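Local atomic coordinates of 2-oxo-1,2-dihydroquinoline 8-monooxygenase, oxygenase component (Pseudomonas putida, PDB entry 1Z02), a protein that catalyses, as the oxygenase component of a Rieske-type monooxygenase, the 8-hydroxylation of 2-oxo-1,2-dihydroquinoline, probably at its mononuclear iron. Residues 38-43 with 207-212; 197-202 with 347-352; 322-327 with 418-423; 328-333 with 360-365. All blocks are in the same frame, centred on the assembly; numbering follows the deposited sequence.

Overall arrangement
Along the chain, contacts 1 and 2 interleave, contact 3 opens after contact 1 has closed, and contact 4 is nested inside the loop that contact 3 closes. Contacts 2, 3 and 4 all draw on the antiparallel sheet of the catalytic domain: contact 3 lies where strand 325-335 begins, contact 4 further along it, and contact 2 on its neighbour 196-206. The centres of contacts 2 and 4 are about 11 Å apart, contact 2 using helix 339-359 and contact 4 the next helix, 363-376, which bears iron ligand Asp365. Contacts 1 and 3, about 13 Å apart, touch each other and reach a neighbouring subunit, so strand 325-335 runs from the trimer interface at contact 3 to the neighbourhood of the iron site at contact 4.

Contact 1 of 4, residues 38-43 with 207-212; sequences WGFINH and GNWRIA
The indole of Trp209 receives Phe40 at its edge, near the ring plane, and has the CG of its chain neighbour Arg210 over one face, toward the rim. Phe40 CE1 lies 3.7 Å from Trp209 CH2, and the two ring planes stand 73° apart, so the two rings meet obliquely in this buried place. At the pyrrole end of the indole, the bare CA of Gly39 lets Trp209 NE1 come to 3.4 Å from it. Gly39 has a positive phi of 104°, and at its backbone angles a CB would press on the carbonyl oxygen of Trp38. Trp209 is the first residue of helix 209-216, with Asn208 at the N-cap position, and its CG sits between backbone N and carbonyl carbon (chi1 75°), sending the ring toward the loop that leads into strand 43-49. The NE1 hydrogen of Trp209 goes to Ala36 O, and on the same helix Ile211 packs on Arg87, a cluster-pocket residue, of a neighbouring subunit.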
loop_
_atom_site.group_PDB
_atom_site.type_symbol
_atom_site.label_atom_id
_atom_site.label_comp_id
_atom_site.label_asym_id
_atom_site.label_seq_id
_atom_site.Cartn_x
_atom_site.Cartn_y
_atom_site.Cartn_z
ATOM N N TRP A 38 -15.734 -1.433 12.085
ATOM C CA TRP A 38 -16.167 -2.323 11.007
ATOM C C TRP A 38 -17.670 -2.306 10.775
ATOM O O TRP A 38 -18.173 -2.954 9.858
ATOM C CB TRP A 38 -15.701 -3.752 11.281
ATOM C CG TRP A 38 -14.233 -3.927 11.080
ATOM C CD1 TRP A 38 -13.235 -3.612 11.957
ATOM C CD2 TRP A 38 -13.592 -4.425 9.903
ATOM N NE1 TRP A 38 -12.011 -3.887 11.400
ATOM C CE2 TRP A 38 -12.200 -4.388 10.139
ATOM C CE3 TRP A 38 -14.058 -4.901 8.672
ATOM C CZ2 TRP A 38 -11.269 -4.810 9.186
ATOM C CZ3 TRP A 38 -13.130 -5.319 7.723
ATOM C CH2 TRP A 38 -11.752 -5.272 7.987
ATOM N N GLY A 39 -18.382 -1.557 11.613
ATOM C CA GLY A 39 -19.825 -1.445 11.478
ATOM C C GLY A 39 -20.656 -2.243 12.471
ATOM O O GLY A 39 -20.142 -3.099 13.199
ATOM N N PHE A 40 -21.954 -1.946 12.500
ATOM C CA PHE A 40 -22.891 -2.641 13.380
ATOM C C PHE A 40 -23.442 -3.819 12.588
ATOM O O PHE A 40 -24.018 -3.639 11.513
ATOM C CB PHE A 40 -24.022 -1.697 13.806
ATOM C CG PHE A 40 -23.584 -0.614 14.762
ATOM C CD1 PHE A 40 -23.849 0.721 14.492
ATOM C CD2 PHE A 40 -22.906 -0.934 15.939
ATOM C CE1 PHE A 40 -23.453 1.720 15.373
ATOM C CE2 PHE A 40 -22.506 0.070 16.829
ATOM C CZ PHE A 40 -22.779 1.396 16.543
ATOM N N ILE A 41 -23.246 -5.028 13.104
ATOM C CA ILE A 41 -23.713 -6.212 12.408
ATOM C C ILE A 41 -25.083 -6.623 12.939
ATOM O O ILE A 41 -25.502 -6.160 13.999
ATOM C CB ILE A 41 -22.680 -7.359 12.556
ATOM C CG1 ILE A 41 -22.914 -8.415 11.473
ATOM C CG2 ILE A 41 -22.753 -7.959 13.949
ATOM C CD1 ILE A 41 -21.789 -9.420 11.353
ATOM N N ASN A 42 -25.770 -7.487 12.198
ATOM C CA ASN A 42 -27.108 -7.945 12.546
ATOM C C ASN A 42 -28.084 -6.798 12.304
ATOM O O ASN A 42 -28.921 -6.489 13.155
ATOM C CB ASN A 42 -27.170 -8.391 14.011
ATOM C CG ASN A 42 -26.289 -9.590 14.288
ATOM O OD1 ASN A 42 -25.803 -9.773 15.400
ATOM N ND2 ASN A 42 -26.090 -10.420 13.279
ATOM N N HIS A 43 -27.954 -6.173 11.133
ATOM C CA HIS A 43 -28.803 -5.058 10.712
ATOM C C HIS A 43 -29.081 -5.161 9.215
ATOM O O HIS A 43 -28.362 -5.860 8.496
ATOM C CB HIS A 43 -28.122 -3.709 10.998
ATOM C CG HIS A 43 -28.303 -3.217 12.401
ATOM N ND1 HIS A 43 -27.397 -3.474 13.409
ATOM C CD2 HIS A 43 -29.280 -2.465 12.962
ATOM C CE1 HIS A 43 -27.805 -2.899 14.526
ATOM N NE2 HIS A 43 -28.947 -2.279 14.282
ATOM N N GLY A 207 -12.798 6.082 3.403
ATOM C CA GLY A 207 -12.723 6.465 4.796
ATOM C C GLY A 207 -13.757 5.660 5.562
ATOM O O GLY A 207 -14.611 5.005 4.963
ATOM N N ASN A 208 -13.687 5.734 6.886
ATOM C CA ASN A 208 -14.606 5.006 7.760
ATOM C C ASN A 208 -16.050 5.498 7.649
ATOM O O ASN A 208 -16.288 6.694 7.469
ATOM C CB ASN A 208 -14.139 5.131 9.209
ATOM C CG ASN A 208 -15.002 4.340 10.159
ATOM O OD1 ASN A 208 -14.908 3.113 10.223
ATOM N ND2 ASN A 208 -15.858 5.038 10.899
ATOM N N TRP A 209 -17.001 4.570 7.779
ATOM C CA TRP A 209 -18.424 4.882 7.669
ATOM C C TRP A 209 -19.014 5.884 8.667
ATOM O O TRP A 209 -19.880 6.679 8.295
ATOM C CB TRP A 209 -19.259 3.594 7.724
ATOM C CG TRP A 209 -19.371 2.985 9.094
ATOM C CD1 TRP A 209 -18.465 2.177 9.712
ATOM C CD2 TRP A 209 -20.450 3.166 10.023
ATOM N NE1 TRP A 209 -18.909 1.842 10.972
ATOM C CE2 TRP A 209 -20.123 2.435 11.189
ATOM C CE3 TRP A 209 -21.657 3.879 9.984
ATOM C CZ2 TRP A 209 -20.969 2.393 12.311
ATOM C CZ3 TRP A 209 -22.493 3.838 11.101
ATOM C CH2 TRP A 209 -22.141 3.099 12.249
ATOM N N ARG A 210 -18.572 5.837 9.920
ATOM C CA ARG A 210 -19.090 6.732 10.949
ATOM C C ARG A 210 -18.856 8.196 10.606
ATOM O O ARG A 210 -19.729 9.036 10.797
ATOM C CB ARG A 210 -18.439 6.410 12.300
ATOM C CG ARG A 210 -18.704 5.008 12.812
ATOM C CD ARG A 210 -17.789 4.637 13.980
ATOM N NE ARG A 210 -16.389 4.516 13.574
ATOM C CZ ARG A 210 -15.400 4.156 14.385
ATOM N NH1 ARG A 210 -14.162 4.077 13.918
ATOM N NH2 ARG A 210 -15.652 3.869 15.657
ATOM N N ILE A 211 -17.669 8.499 10.093
ATOM C CA ILE A 211 -17.324 9.869 9.736
ATOM C C ILE A 211 -18.215 10.368 8.601
ATOM O O ILE A 211 -18.572 11.536 8.548
ATOM C CB ILE A 211 -15.851 9.963 9.302
ATOM C CG1 ILE A 211 -14.948 9.524 10.458
ATOM C CG2 ILE A 211 -15.510 11.374 8.868
ATOM C CD1 ILE A 211 -15.200 10.256 11.800
ATOM N N ALA A 212 -18.557 9.473 7.683
ATOM C CA ALA A 212 -19.414 9.819 6.563
ATOM C C ALA A 212 -20.857 10.008 7.042
ATOM O O ALA A 212 -21.525 10.960 6.655
ATOM C CB ALA A 212 -19.353 8.716 5.507
#

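Contact 2 of 4, residues 197-202 with 347-352; sequences VVHGMH and YRYDHM
Helix-on-sheet packing through a tyrosine joins the outermost strand 196-206 to helix 339-359 in the catalytic domain. Tyr349 reaches from the helix and lays its ring over the CB of His199, a CH-pi contact in which that carbon stands 3.5 Å from the ring centroid, almost straight above the ring centre. The imidazole continues beside the phenol with its plane turned by 21°, but it is displaced along the ring, so little of one ring lies above the other. Tyr349 has CG anti to the backbone N (chi1 170°), which extends the ring from the helix to the strand. Strand and helix segments run in much the same direction, 27° apart, their axes 9.6 Å from each other at closest. Strand 196-206 is bonded to strand 325-335 in the antiparallel sheet of this Bet v 1-like domain, and Leu332 of that second strand also touches Tyr349. Tyr349 OH comes to 3.3 Å from Gly200 CA; glycine suits the backbone angles here, where a CB would press on the carbonyl O of His199. A water in the plane of the phenol, 2.8 Å from Tyr349 OH, donates to Gly200 O at 3.2 Å. Beyond it, Met201 leans on Glu330 and Leu358.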
loop_
_atom_site.group_PDB
_atom_site.type_symbol
_atom_site.label_atom_id
_atom_site.label_comp_id
_atom_site.label_asym_id
_atom_site.label_seq_id
_atom_site.Cartn_x
_atom_site.Cartn_y
_atom_site.Cartn_z
ATOM N N VAL A 197 -41.332 5.106 -6.086
ATOM C CA VAL A 197 -40.294 4.886 -7.086
ATOM C C VAL A 197 -38.950 5.381 -6.565
ATOM O O VAL A 197 -38.876 6.428 -5.924
ATOM C CB VAL A 197 -40.623 5.607 -8.414
ATOM C CG1 VAL A 197 -39.514 5.353 -9.431
ATOM C CG2 VAL A 197 -41.958 5.119 -8.948
ATOM N N VAL A 198 -37.893 4.620 -6.832
ATOM C CA VAL A 198 -36.556 4.983 -6.377
ATOM C C VAL A 198 -35.578 5.273 -7.517
ATOM O O VAL A 198 -35.463 4.493 -8.462
ATOM C CB VAL A 198 -35.933 3.852 -5.513
ATOM C CG1 VAL A 198 -34.514 4.210 -5.137
ATOM C CG2 VAL A 198 -36.757 3.622 -4.262
ATOM N N HIS A 199 -34.884 6.403 -7.425
ATOM C CA HIS A 199 -33.871 6.781 -8.408
ATOM C C HIS A 199 -32.675 7.203 -7.579
ATOM O O HIS A 199 -32.829 7.902 -6.577
ATOM C CB HIS A 199 -34.320 7.961 -9.276
ATOM C CG HIS A 199 -35.377 7.614 -10.282
ATOM N ND1 HIS A 199 -35.236 6.582 -11.181
ATOM C CD2 HIS A 199 -36.584 8.172 -10.529
ATOM C CE1 HIS A 199 -36.317 6.515 -11.942
ATOM N NE2 HIS A 199 -37.148 7.468 -11.568
ATOM N N GLY A 200 -31.484 6.775 -7.973
ATOM C CA GLY A 200 -30.321 7.156 -7.202
ATOM C C GLY A 200 -29.042 6.455 -7.585
ATOM O O GLY A 200 -28.899 5.927 -8.692
ATOM N N MET A 201 -28.102 6.432 -6.648
ATOM C CA MET A 201 -26.809 5.820 -6.908
ATOM C C MET A 201 -26.090 5.504 -5.611
ATOM O O MET A 201 -26.486 5.964 -4.537
ATOM C CB MET A 201 -25.952 6.807 -7.683
ATOM C CG MET A 201 -25.683 8.074 -6.865
ATOM S SD MET A 201 -24.938 9.390 -7.823
ATOM C CE MET A 201 -24.885 10.650 -6.672
ATOM N N HIS A 202 -25.033 4.705 -5.724
ATOM C CA HIS A 202 -24.196 4.392 -4.577
ATOM C C HIS A 202 -22.747 4.381 -5.062
ATOM O O HIS A 202 -22.436 3.853 -6.133
ATOM C CB HIS A 202 -24.621 3.080 -3.896
ATOM C CG HIS A 202 -24.499 1.859 -4.745
ATOM N ND1 HIS A 202 -23.295 1.224 -4.972
ATOM C CD2 HIS A 202 -25.438 1.102 -5.358
ATOM C CE1 HIS A 202 -23.501 0.132 -5.681
ATOM N NE2 HIS A 202 -24.797 0.034 -5.928
ATOM N N TYR A 347 -37.651 11.828 -15.636
ATOM C CA TYR A 347 -37.152 12.960 -16.410
ATOM C C TYR A 347 -36.571 14.073 -15.531
ATOM O O TYR A 347 -35.492 14.596 -15.807
ATOM C CB TYR A 347 -38.279 13.524 -17.280
ATOM C CG TYR A 347 -37.828 14.581 -18.258
ATOM C CD1 TYR A 347 -37.080 14.243 -19.386
ATOM C CD2 TYR A 347 -38.133 15.924 -18.047
ATOM C CE1 TYR A 347 -36.647 15.216 -20.281
ATOM C CE2 TYR A 347 -37.706 16.904 -18.933
ATOM C CZ TYR A 347 -36.963 16.544 -20.045
ATOM O OH TYR A 347 -36.529 17.519 -20.911
ATOM N N ARG A 348 -37.291 14.445 -14.480
ATOM C CA ARG A 348 -36.813 15.494 -13.592
ATOM C C ARG A 348 -35.608 15.026 -12.785
ATOM O O ARG A 348 -34.797 15.838 -12.343
ATOM C CB ARG A 348 -37.919 15.945 -12.645
ATOM C CG ARG A 348 -37.570 17.243 -11.944
ATOM C CD ARG A 348 -38.755 17.853 -11.228
ATOM N NE ARG A 348 -38.407 19.156 -10.675
ATOM C CZ ARG A 348 -38.168 20.241 -11.403
ATOM N NH1 ARG A 348 -37.850 21.383 -10.808
ATOM N NH2 ARG A 348 -38.268 20.195 -12.722
ATOM N N TYR A 349 -35.498 13.717 -12.581
ATOM C CA TYR A 349 -34.365 13.159 -11.848
ATOM C C TYR A 349 -33.126 13.288 -12.742
ATOM O O TYR A 349 -32.093 13.812 -12.332
ATOM C CB TYR A 349 -34.604 11.672 -11.528
ATOM C CG TYR A 349 -33.368 10.980 -10.979
ATOM C CD1 TYR A 349 -32.916 11.239 -9.683
ATOM C CD2 TYR A 349 -32.591 10.148 -11.789
ATOM C CE1 TYR A 349 -31.716 10.692 -9.212
ATOM C CE2 TYR A 349 -31.393 9.603 -11.328
ATOM C CZ TYR A 349 -30.966 9.883 -10.043
ATOM O OH TYR A 349 -29.784 9.367 -9.590
ATOM N N ASP A 350 -33.257 12.815 -13.978
ATOM C CA ASP A 350 -32.167 12.834 -14.947
ATOM C C ASP A 350 -31.604 14.210 -15.278
ATOM O O ASP A 350 -30.394 14.365 -15.440
ATOM C CB ASP A 350 -32.620 12.188 -16.256
ATOM C CG ASP A 350 -32.862 10.703 -16.122
ATOM O OD1 ASP A 350 -33.487 10.128 -17.040
ATOM O OD2 ASP A 350 -32.421 10.106 -15.115
ATOM N N HIS A 351 -32.474 15.209 -15.373
ATOM C CA HIS A 351 -32.030 16.542 -15.756
ATOM C C HIS A 351 -32.129 17.609 -14.682
ATOM O O HIS A 351 -31.907 18.786 -14.957
ATOM C CB HIS A 351 -32.811 16.983 -16.994
ATOM C CG HIS A 351 -32.824 15.959 -18.088
ATOM N ND1 HIS A 351 -31.713 15.670 -18.850
ATOM C CD2 HIS A 351 -33.799 15.119 -18.507
ATOM C CE1 HIS A 351 -32.003 14.692 -19.692
ATOM N NE2 HIS A 351 -33.262 14.340 -19.503
ATOM N N MET A 352 -32.452 17.209 -13.457
ATOM C CA MET A 352 -32.563 18.182 -12.383
ATOM C C MET A 352 -31.956 17.677 -11.073
ATOM O O MET A 352 -30.882 18.123 -10.664
ATOM C CB MET A 352 -34.034 18.551 -12.173
ATOM C CG MET A 352 -34.248 19.975 -11.701
ATOM S SD MET A 352 -33.312 20.348 -10.202
ATOM C CE MET A 352 -34.614 20.715 -9.094
HETATM O O HOH W 1 -28.256 7.695 -11.230
#

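Contact 3 of 4, residues 322-327 with 418-423; sequences TDDTHE and AVKDTS
Lys420 drives its long side chain against the ST turn of Thr322-Asp324, just before strand 325-335 of the catalytic domain, and forms a salt bridge there with Asp323. The bond is short: Lys420 NZ donates at 2.5 Å to Asp323 OD1, which offers its syn lone pair, on the side of the other carboxylate oxygen. The second oxygen, Asp323 OD2, takes a hydrogen bond with Tyr377 OH, so each oxygen of this buried acid has a partner of its own. A bend at the end of the lysine chain (chi4 -50°) turns the ammonium toward Asp323, while Lys420 CD passes Asp324 OD1 at 3.9 Å. Asp324 OD1 stays 4.3 Å from Lys420 NZ, beyond a salt bridge, yet its charge probably adds to the attraction. Threonine suits the turn because one hydroxyl can do two jobs: Thr322 OG1 accepts from Asp324 N at 3.2 Å with an N-H...O angle of 165°, and also pairs with Thr325 OG1 at 2.8 Å. The contact lies at the trimer interface, where Asp324 O is bonded to Ser423 OG of a neighbouring subunit. Next to the chain's own Ser423, Thr422 OG1 caps helix 423-430 by hydrogen-bonding Ile425 N.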
loop_
_atom_site.group_PDB
_atom_site.type_symbol
_atom_site.label_atom_id
_atom_site.label_comp_id
_atom_site.label_asym_id
_atom_site.label_seq_id
_atom_site.Cartn_x
_atom_site.Cartn_y
_atom_site.Cartn_z
ATOM N N THR A 322 -15.248 -2.194 4.810
ATOM C CA THR A 322 -14.157 -2.643 5.665
ATOM C C THR A 322 -14.177 -1.567 6.743
ATOM O O THR A 322 -15.165 -0.835 6.870
ATOM C CB THR A 322 -12.771 -2.660 4.954
ATOM O OG1 THR A 322 -12.434 -1.341 4.508
ATOM C CG2 THR A 322 -12.780 -3.627 3.780
ATOM N N ASP A 323 -13.121 -1.456 7.531
ATOM C CA ASP A 323 -13.108 -0.431 8.560
ATOM C C ASP A 323 -12.633 0.916 8.028
ATOM O O ASP A 323 -12.615 1.896 8.765
ATOM C CB ASP A 323 -12.244 -0.876 9.738
ATOM C CG ASP A 323 -10.794 -1.089 9.351
ATOM O OD1 ASP A 323 -10.514 -1.409 8.180
ATOM O OD2 ASP A 323 -9.936 -0.946 10.235
ATOM N N ASP A 324 -12.229 0.982 6.760
ATOM C CA ASP A 324 -11.808 2.264 6.217
ATOM C C ASP A 324 -12.394 2.584 4.843
ATOM O O ASP A 324 -11.889 3.449 4.138
ATOM C CB ASP A 324 -10.276 2.399 6.213
ATOM C CG ASP A 324 -9.607 1.581 5.136
ATOM O OD1 ASP A 324 -8.368 1.710 5.004
ATOM O OD2 ASP A 324 -10.297 0.822 4.427
ATOM N N THR A 325 -13.455 1.869 4.466
ATOM C CA THR A 325 -14.174 2.117 3.211
ATOM C C THR A 325 -15.642 1.840 3.479
ATOM O O THR A 325 -15.979 1.026 4.343
ATOM C CB THR A 325 -13.703 1.224 2.022
ATOM O OG1 THR A 325 -13.857 -0.161 2.347
ATOM C CG2 THR A 325 -12.253 1.511 1.679
ATOM N N HIS A 326 -16.513 2.539 2.761
ATOM C CA HIS A 326 -17.955 2.383 2.906
ATOM C C HIS A 326 -18.612 2.654 1.565
ATOM O O HIS A 326 -17.998 3.242 0.670
ATOM C CB HIS A 326 -18.518 3.366 3.937
ATOM C CG HIS A 326 -18.329 4.806 3.569
ATOM N ND1 HIS A 326 -17.113 5.449 3.679
ATOM C CD2 HIS A 326 -19.192 5.722 3.066
ATOM C CE1 HIS A 326 -17.235 6.696 3.259
ATOM N NE2 HIS A 326 -18.486 6.888 2.879
ATOM N N GLU A 327 -19.860 2.227 1.424
ATOM C CA GLU A 327 -20.601 2.448 0.184
ATOM C C GLU A 327 -21.668 3.505 0.488
ATOM O O GLU A 327 -22.595 3.265 1.251
ATOM C CB GLU A 327 -21.246 1.139 -0.287
ATOM C CG GLU A 327 -21.778 1.165 -1.719
ATOM C CD GLU A 327 -20.684 1.312 -2.757
ATOM O OE1 GLU A 327 -19.497 1.363 -2.391
ATOM O OE2 GLU A 327 -21.008 1.382 -3.954
ATOM N N ALA A 418 -9.072 -8.098 5.138
ATOM C CA ALA A 418 -8.548 -8.585 6.416
ATOM C C ALA A 418 -7.119 -8.065 6.574
ATOM O O ALA A 418 -6.678 -7.748 7.679
ATOM C CB ALA A 418 -8.557 -10.098 6.438
ATOM N N VAL A 419 -6.409 -7.987 5.455
ATOM C CA VAL A 419 -5.041 -7.479 5.412
ATOM C C VAL A 419 -5.068 -6.370 4.365
ATOM O O VAL A 419 -5.521 -6.588 3.244
ATOM C CB VAL A 419 -4.049 -8.572 4.984
ATOM C CG1 VAL A 419 -2.666 -8.003 4.907
ATOM C CG2 VAL A 419 -4.098 -9.718 5.968
ATOM N N LYS A 420 -4.583 -5.183 4.723
ATOM C CA LYS A 420 -4.632 -4.058 3.794
ATOM C C LYS A 420 -3.491 -3.885 2.804
ATOM O O LYS A 420 -3.654 -3.184 1.802
ATOM C CB LYS A 420 -4.788 -2.748 4.573
ATOM C CG LYS A 420 -5.943 -2.726 5.564
ATOM C CD LYS A 420 -6.153 -1.327 6.129
ATOM C CE LYS A 420 -7.084 -1.344 7.330
ATOM N NZ LYS A 420 -8.335 -2.096 7.077
ATOM N N ASP A 421 -2.335 -4.494 3.065
ATOM C CA ASP A 421 -1.201 -4.316 2.158
ATOM C C ASP A 421 -0.695 -5.563 1.435
ATOM O O ASP A 421 0.513 -5.775 1.348
ATOM C CB ASP A 421 -0.035 -3.672 2.913
ATOM C CG ASP A 421 0.347 -4.446 4.154
ATOM O OD1 ASP A 421 1.290 -4.025 4.852
ATOM O OD2 ASP A 421 -0.296 -5.478 4.438
ATOM N N THR A 422 -1.610 -6.372 0.906
ATOM C CA THR A 422 -1.232 -7.590 0.181
ATOM C C THR A 422 -0.696 -7.278 -1.213
ATOM O O THR A 422 -0.959 -6.212 -1.761
ATOM C CB THR A 422 -2.438 -8.538 0.007
ATOM O OG1 THR A 422 -3.392 -7.954 -0.893
ATOM C CG2 THR A 422 -3.103 -8.790 1.341
ATOM N N SER A 423 0.040 -8.222 -1.797
ATOM C CA SER A 423 0.592 -8.020 -3.130
ATOM C C SER A 423 -0.525 -7.936 -4.160
ATOM O O SER A 423 -0.336 -7.390 -5.248
ATOM C CB SER A 423 1.551 -9.152 -3.493
ATOM O OG SER A 423 0.884 -10.399 -3.533
#

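Contact 4 of 4, residues 328-333 with 360-365; sequences YWEILV and GFNDSD. With FE (Fe (III) ion), chain G.
Asn362 sets its CB against two polar side chains of strand 325-335, 3.4 Å from Glu330 OE1 and 3.7 Å from Tyr328 OH. Glu330 slides past it with carboxylate and amide planes 83° apart, and the tyrosine ring stands nearly square to the amide. No hydrogen bond crosses here: Tyr328 OH pairs with Glu316, Glu330 OE2 with Arg203, and Asn362 OD1 accepts from Gln314. With CG anti to the carbonyl carbon (chi1 -67°), Asn362 directs its amide nitrogen to Asp365: ND2 donates to Asp365 OD1 at 3.1 Å and so steadies a ligand of the iron. Asp365 chelates the ion through OD1 at 2.5 Å and OD2 at 2.2 Å, and with His221 and His225 makes the facial triad of two histidines and one carboxylate known from Rieske oxygenases; two waters also bind. Asn215 ND2 holds Asp365 OD2, while Phe361 stacks on His225. Arg203 also forms a salt bridge with Asp363, so it joins Glu330 of the strand to the 360-365 segment.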
loop_
_atom_site.group_PDB
_atom_site.type_symbol
_atom_site.label_atom_id
_atom_site.label_comp_id
_atom_site.label_asym_id
_atom_site.label_seq_id
_atom_site.Cartn_x
_atom_site.Cartn_y
_atom_site.Cartn_z
ATOM N N TYR A 328 -21.510 4.682 -0.105
ATOM C CA TYR A 328 -22.427 5.794 0.119
ATOM C C TYR A 328 -23.623 5.787 -0.843
ATOM O O TYR A 328 -23.475 5.982 -2.053
ATOM C CB TYR A 328 -21.632 7.097 0.010
ATOM C CG TYR A 328 -22.442 8.374 -0.011
ATOM C CD1 TYR A 328 -23.420 8.634 0.956
ATOM C CD2 TYR A 328 -22.172 9.364 -0.957
ATOM C CE1 TYR A 328 -24.104 9.856 0.981
ATOM C CE2 TYR A 328 -22.843 10.585 -0.939
ATOM C CZ TYR A 328 -23.804 10.829 0.032
ATOM O OH TYR A 328 -24.427 12.058 0.050
ATOM N N TRP A 329 -24.809 5.549 -0.288
ATOM C CA TRP A 329 -26.037 5.514 -1.072
ATOM C C TRP A 329 -26.789 6.836 -1.000
ATOM O O TRP A 329 -26.868 7.456 0.060
ATOM C CB TRP A 329 -26.965 4.402 -0.572
ATOM C CG TRP A 329 -26.478 3.013 -0.846
ATOM C CD1 TRP A 329 -25.358 2.410 -0.336
ATOM C CD2 TRP A 329 -27.117 2.034 -1.676
ATOM N NE1 TRP A 329 -25.268 1.117 -0.799
ATOM C CE2 TRP A 329 -26.334 0.861 -1.624
ATOM C CE3 TRP A 329 -28.279 2.036 -2.463
ATOM C CZ2 TRP A 329 -26.675 -0.302 -2.325
ATOM C CZ3 TRP A 329 -28.618 0.882 -3.160
ATOM C CH2 TRP A 329 -27.818 -0.271 -3.085
ATOM N N GLU A 330 -27.326 7.259 -2.144
ATOM C CA GLU A 330 -28.125 8.480 -2.244
ATOM C C GLU A 330 -29.324 8.160 -3.119
ATOM O O GLU A 330 -29.156 7.916 -4.307
ATOM C CB GLU A 330 -27.371 9.606 -2.944
ATOM C CG GLU A 330 -26.149 10.123 -2.264
ATOM C CD GLU A 330 -25.479 11.171 -3.107
ATOM O OE1 GLU A 330 -26.054 12.269 -3.270
ATOM O OE2 GLU A 330 -24.385 10.889 -3.629
ATOM N N ILE A 331 -30.524 8.141 -2.551
ATOM C CA ILE A 331 -31.698 7.890 -3.370
ATOM C C ILE A 331 -32.791 8.914 -3.112
ATOM O O ILE A 331 -32.892 9.489 -2.023
ATOM C CB ILE A 331 -32.300 6.459 -3.150
ATOM C CG1 ILE A 331 -32.903 6.345 -1.746
ATOM C CG2 ILE A 331 -31.236 5.401 -3.406
ATOM C CD1 ILE A 331 -33.723 5.106 -1.524
ATOM N N LEU A 332 -33.600 9.141 -4.142
ATOM C CA LEU A 332 -34.727 10.060 -4.069
ATOM C C LEU A 332 -35.945 9.198 -4.324
ATOM O O LEU A 332 -35.968 8.405 -5.267
ATOM C CB LEU A 332 -34.620 11.153 -5.138
ATOM C CG LEU A 332 -33.469 12.137 -4.945
ATOM C CD1 LEU A 332 -33.412 13.110 -6.095
ATOM C CD2 LEU A 332 -33.648 12.856 -3.620
ATOM N N VAL A 333 -36.947 9.347 -3.471
ATOM C CA VAL A 333 -38.163 8.563 -3.585
ATOM C C VAL A 333 -39.377 9.461 -3.777
ATOM O O VAL A 333 -39.472 10.530 -3.172
ATOM C CB VAL A 333 -38.374 7.703 -2.310
ATOM C CG1 VAL A 333 -39.592 6.808 -2.481
ATOM C CG2 VAL A 333 -37.131 6.852 -2.034
ATOM N N GLY A 360 -24.425 17.845 -7.711
ATOM C CA GLY A 360 -24.115 19.249 -7.479
ATOM C C GLY A 360 -24.063 19.712 -6.037
ATOM O O GLY A 360 -23.246 20.558 -5.681
ATOM N N PHE A 361 -24.933 19.157 -5.206
ATOM C CA PHE A 361 -24.989 19.525 -3.797
ATOM C C PHE A 361 -24.130 18.601 -2.931
ATOM O O PHE A 361 -23.214 19.052 -2.240
ATOM C CB PHE A 361 -26.447 19.469 -3.308
ATOM C CG PHE A 361 -26.653 20.020 -1.928
ATOM C CD1 PHE A 361 -26.685 21.396 -1.708
ATOM C CD2 PHE A 361 -26.801 19.165 -0.842
ATOM C CE1 PHE A 361 -26.866 21.905 -0.421
ATOM C CE2 PHE A 361 -26.980 19.659 0.442
ATOM C CZ PHE A 361 -27.012 21.032 0.655
ATOM N N ASN A 362 -24.426 17.304 -2.982
ATOM C CA ASN A 362 -23.722 16.315 -2.161
ATOM C C ASN A 362 -22.280 15.931 -2.506
ATOM O O ASN A 362 -21.595 15.354 -1.673
ATOM C CB ASN A 362 -24.583 15.052 -2.045
ATOM C CG ASN A 362 -25.848 15.297 -1.251
ATOM O OD1 ASN A 362 -26.962 15.165 -1.756
ATOM N ND2 ASN A 362 -25.678 15.674 0.000
ATOM N N ASP A 363 -21.805 16.226 -3.712
ATOM C CA ASP A 363 -20.419 15.887 -4.036
ATOM C C ASP A 363 -19.474 16.646 -3.104
ATOM O O ASP A 363 -18.392 16.169 -2.779
ATOM C CB ASP A 363 -20.086 16.242 -5.486
ATOM C CG ASP A 363 -20.603 15.218 -6.476
ATOM O OD1 ASP A 363 -20.465 15.458 -7.700
ATOM O OD2 ASP A 363 -21.138 14.174 -6.036
ATOM N N SER A 364 -19.890 17.831 -2.666
ATOM C CA SER A 364 -19.071 18.643 -1.769
ATOM C C SER A 364 -18.853 17.956 -0.429
ATOM O O SER A 364 -17.816 18.140 0.208
ATOM C CB SER A 364 -19.730 20.005 -1.538
ATOM O OG SER A 364 -19.826 20.731 -2.746
ATOM N N ASP A 365 -19.830 17.164 -0.005
ATOM C CA ASP A 365 -19.743 16.449 1.259
ATOM C C ASP A 365 -18.686 15.365 1.232
ATOM O O ASP A 365 -18.177 14.971 2.277
ATOM C CB ASP A 365 -21.099 15.835 1.603
ATOM C CG ASP A 365 -22.077 16.870 2.076
ATOM O OD1 ASP A 365 -23.259 16.829 1.650
ATOM O OD2 ASP A 365 -21.633 17.727 2.877
HETATM FE FE FE G . -23.623 18.562 3.379
HETATM O O HOH W 2 -25.865 18.225 3.873
HETATM O O HOH W 3 -24.189 16.470 3.999
#